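Local coordinates for protein inhibitor from Tityus obscurus scorpion venom (TopI1) (PDB 6MRQ) that probably acts as an inhibitor of a serine protease of the trypsin type, built on the compact disulfide-rich scaffold of short scorpion venom peptides, at residues C11-C15 against I26-M30. Numbering follows the deposited sequence.
Sequences CKDVC and ICKCM
This contact is the core of the cystine-stabilised alpha/beta motif: a Cys-X-X-X-Cys segment, Cys11 to Cys15, is bolted by two disulfides to the Cys-X-Cys of the last strand and its continuation, Cys27 to Cys29. The links are Cys11 SG to Cys27 SG and Cys15 SG to Cys29 SG, each 2.0 Å. Both are twisted about the S-S bond in the left-handed sense, with chi3 -92° and -88°. Their spacing follows from the backbone. Cys15 N donates to Cys11 O at 2.8 Å, which sets the half-cystines one helical turn apart, while Cys27 in the strand and Cys29 just past its end both point their CB toward the helix, with Lys28 between them pointing away. From that loop position Cys29 directs its sulfur to Cys15 SG by setting it between the backbone N and the carbonyl carbon (chi1 62°), whereas the other three sulfurs are anti to the carbonyl carbon. The bridges lie side by side, Cys15 SG coming within 4.3 Å of Cys27 CB. Val14 CG2 comes equally near Cys27 SG, at 4.3 Å. No hydrogen bond crosses between the segments, so sulfur does the joining. Tyr8 packs on Cys15 and Cys29. Behind the cystines, strand 26-28 pairs antiparallel with strand 21-23, where Lys28 and Lys21 are joined by backbone hydrogen bonding and Lys28 NZ forms a salt bridge with Glu23 OE1, leaving helix 12-15 held against one face of this two-stranded sheet.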
ATOM      1  N   CYS B  11      -8.440  16.340  -7.241  1.00 20.06           N
ATOM      2  CA  CYS B  11      -8.019  15.419  -6.200  1.00 20.29           C
ATOM      3  C   CYS B  11      -9.052  15.250  -5.101  1.00 20.88           C
ATOM      4  O   CYS B  11      -8.802  14.505  -4.148  1.00 21.11           O
ATOM      5  CB  CYS B  11      -6.714  15.913  -5.575  1.00 19.63           C
ATOM      6  SG  CYS B  11      -5.398  16.082  -6.773  1.00 17.95           S
ATOM      7  N   LYS B  12     -10.198  15.925  -5.203  1.00 22.87           N
ATOM      8  CA  LYS B  12     -11.180  15.897  -4.127  1.00 27.57           C
ATOM      9  C   LYS B  12     -11.635  14.478  -3.814  1.00 28.43           C
ATOM     10  O   LYS B  12     -11.908  14.159  -2.650  1.00 31.09           O
ATOM     11  CB  LYS B  12     -12.378  16.771  -4.505  1.00 31.31           C
ATOM     12  CG  LYS B  12     -13.503  16.761  -3.481  0.55 37.81           C
ATOM     13  CD  LYS B  12     -14.704  17.567  -3.961  0.08 41.92           C
ATOM     14  CE  LYS B  12     -15.884  17.415  -3.012  1.00 46.63           C
ATOM     15  NZ  LYS B  12     -16.677  18.671  -2.917  0.60 44.22           N
ATOM     16  N   ASP B  13     -11.724  13.617  -4.830  0.80 24.43           N
ATOM     17  CA  ASP B  13     -12.227  12.264  -4.627  0.80 28.00           C
ATOM     18  C   ASP B  13     -11.300  11.443  -3.738  0.80 30.15           C
ATOM     19  O   ASP B  13     -11.768  10.659  -2.903  0.80 27.81           O
ATOM     20  CB  ASP B  13     -12.432  11.582  -5.983  0.80 37.85           C
ATOM     21  CG  ASP B  13     -11.169  11.581  -6.863  0.80 40.74           C
ATOM     22  OD1 ASP B  13     -10.287  12.468  -6.713  0.80 29.25           O
ATOM     23  OD2 ASP B  13     -11.074  10.681  -7.733  0.80 32.36           O
ATOM     24  N   VAL B  14      -9.988  11.602  -3.900  1.00 22.04           N
ATOM     25  CA  VAL B  14      -9.045  10.751  -3.184  1.00 24.06           C
ATOM     26  C   VAL B  14      -8.509  11.460  -1.950  1.00 21.00           C
ATOM     27  O   VAL B  14      -8.157  10.812  -0.960  1.00 21.51           O
ATOM     28  CB  VAL B  14      -7.895  10.266  -4.092  1.00 20.69           C
ATOM     29  CG1 VAL B  14      -8.445   9.429  -5.236  1.00 26.31           C
ATOM     30  CG2 VAL B  14      -7.081  11.441  -4.622  1.00 23.46           C
ATOM     31  N   CYS B  15      -8.444  12.790  -1.996  1.00 22.50           N
ATOM     32  CA  CYS B  15      -7.874  13.563  -0.900  1.00 20.28           C
ATOM     33  C   CYS B  15      -8.919  14.103   0.062  1.00 20.08           C
ATOM     34  O   CYS B  15      -8.557  14.548   1.155  1.00 27.02           O
ATOM     35  CB  CYS B  15      -7.020  14.714  -1.441  1.00 20.43           C
ATOM     36  SG  CYS B  15      -5.448  14.177  -2.164  1.00 17.99           S
ATOM     37  N   ILE B  26       0.157  14.681 -10.535  1.00 16.90           N
ATOM     38  CA  ILE B  26      -0.516  13.775  -9.616  1.00 15.13           C
ATOM     39  C   ILE B  26      -0.931  14.488  -8.338  1.00 15.03           C
ATOM     40  O   ILE B  26      -0.443  15.568  -8.001  1.00 16.64           O
ATOM     41  CB  ILE B  26       0.339  12.523  -9.287  1.00 14.86           C
ATOM     42  CG1 ILE B  26       1.564  12.910  -8.459  1.00 16.35           C
ATOM     43  CG2 ILE B  26       0.767  11.818 -10.563  1.00 17.32           C
ATOM     44  CD1 ILE B  26       2.375  11.708  -7.976  1.00 18.00           C
ATOM     45  N   CYS B  27      -1.850  13.858  -7.624  1.00 14.84           N
ATOM     46  CA  CYS B  27      -2.368  14.411  -6.384  1.00 16.18           C
ATOM     47  C   CYS B  27      -1.390  14.163  -5.248  1.00 15.04           C
ATOM     48  O   CYS B  27      -0.938  13.034  -5.041  1.00 15.13           O
ATOM     49  CB  CYS B  27      -3.702  13.748  -6.066  1.00 15.52           C
ATOM     50  SG  CYS B  27      -4.991  14.153  -7.234  1.00 17.68           S
ATOM     51  N   LYS B  28      -1.086  15.219  -4.498  1.00 15.16           N
ATOM     52  CA  LYS B  28      -0.145  15.161  -3.381  1.00 14.62           C
ATOM     53  C   LYS B  28      -0.846  15.660  -2.123  1.00 16.46           C
ATOM     54  O   LYS B  28      -0.905  16.862  -1.857  1.00 16.81           O
ATOM     55  CB  LYS B  28       1.112  15.971  -3.692  1.00 17.73           C
ATOM     56  CG  LYS B  28       1.922  15.377  -4.826  1.00 18.18           C
ATOM     57  CD  LYS B  28       3.343  15.882  -4.829  0.46 15.88           C
ATOM     58  CE  LYS B  28       4.152  15.208  -5.922  0.98 26.65           C
ATOM     59  NZ  LYS B  28       5.555  15.673  -5.907  0.59 21.47           N
ATOM     60  N   CYS B  29      -1.381  14.722  -1.350  1.00 16.22           N
ATOM     61  CA  CYS B  29      -1.919  15.014  -0.024  1.00 15.90           C
ATOM     62  C   CYS B  29      -1.462  13.939   0.959  1.00 13.83           C
ATOM     63  O   CYS B  29      -2.251  13.418   1.757  1.00 15.79           O
ATOM     64  CB  CYS B  29      -3.442  15.153  -0.050  1.00 16.42           C
ATOM     65  SG  CYS B  29      -4.293  13.647  -0.575  1.00 16.77           S
ATOM     66  N   MET B  30      -0.180  13.569   0.867  1.00 15.34           N
ATOM     67  CA  MET B  30       0.508  12.619   1.739  1.00 15.02           C
ATOM     68  C   MET B  30       0.174  11.148   1.518  1.00 14.50           C
ATOM     69  O   MET B  30       1.080  10.311   1.546  1.00 15.15           O
ATOM     70  CB  MET B  30       0.361  12.996   3.215  1.00 17.05           C
ATOM     71  CG  MET B  30       1.031  14.320   3.553  1.00 18.53           C
ATOM     72  SD  MET B  30       1.759  14.425   5.190  1.00 27.06           S
ATOM     73  CE  MET B  30       0.284  14.456   6.198  1.00 25.35           C
TER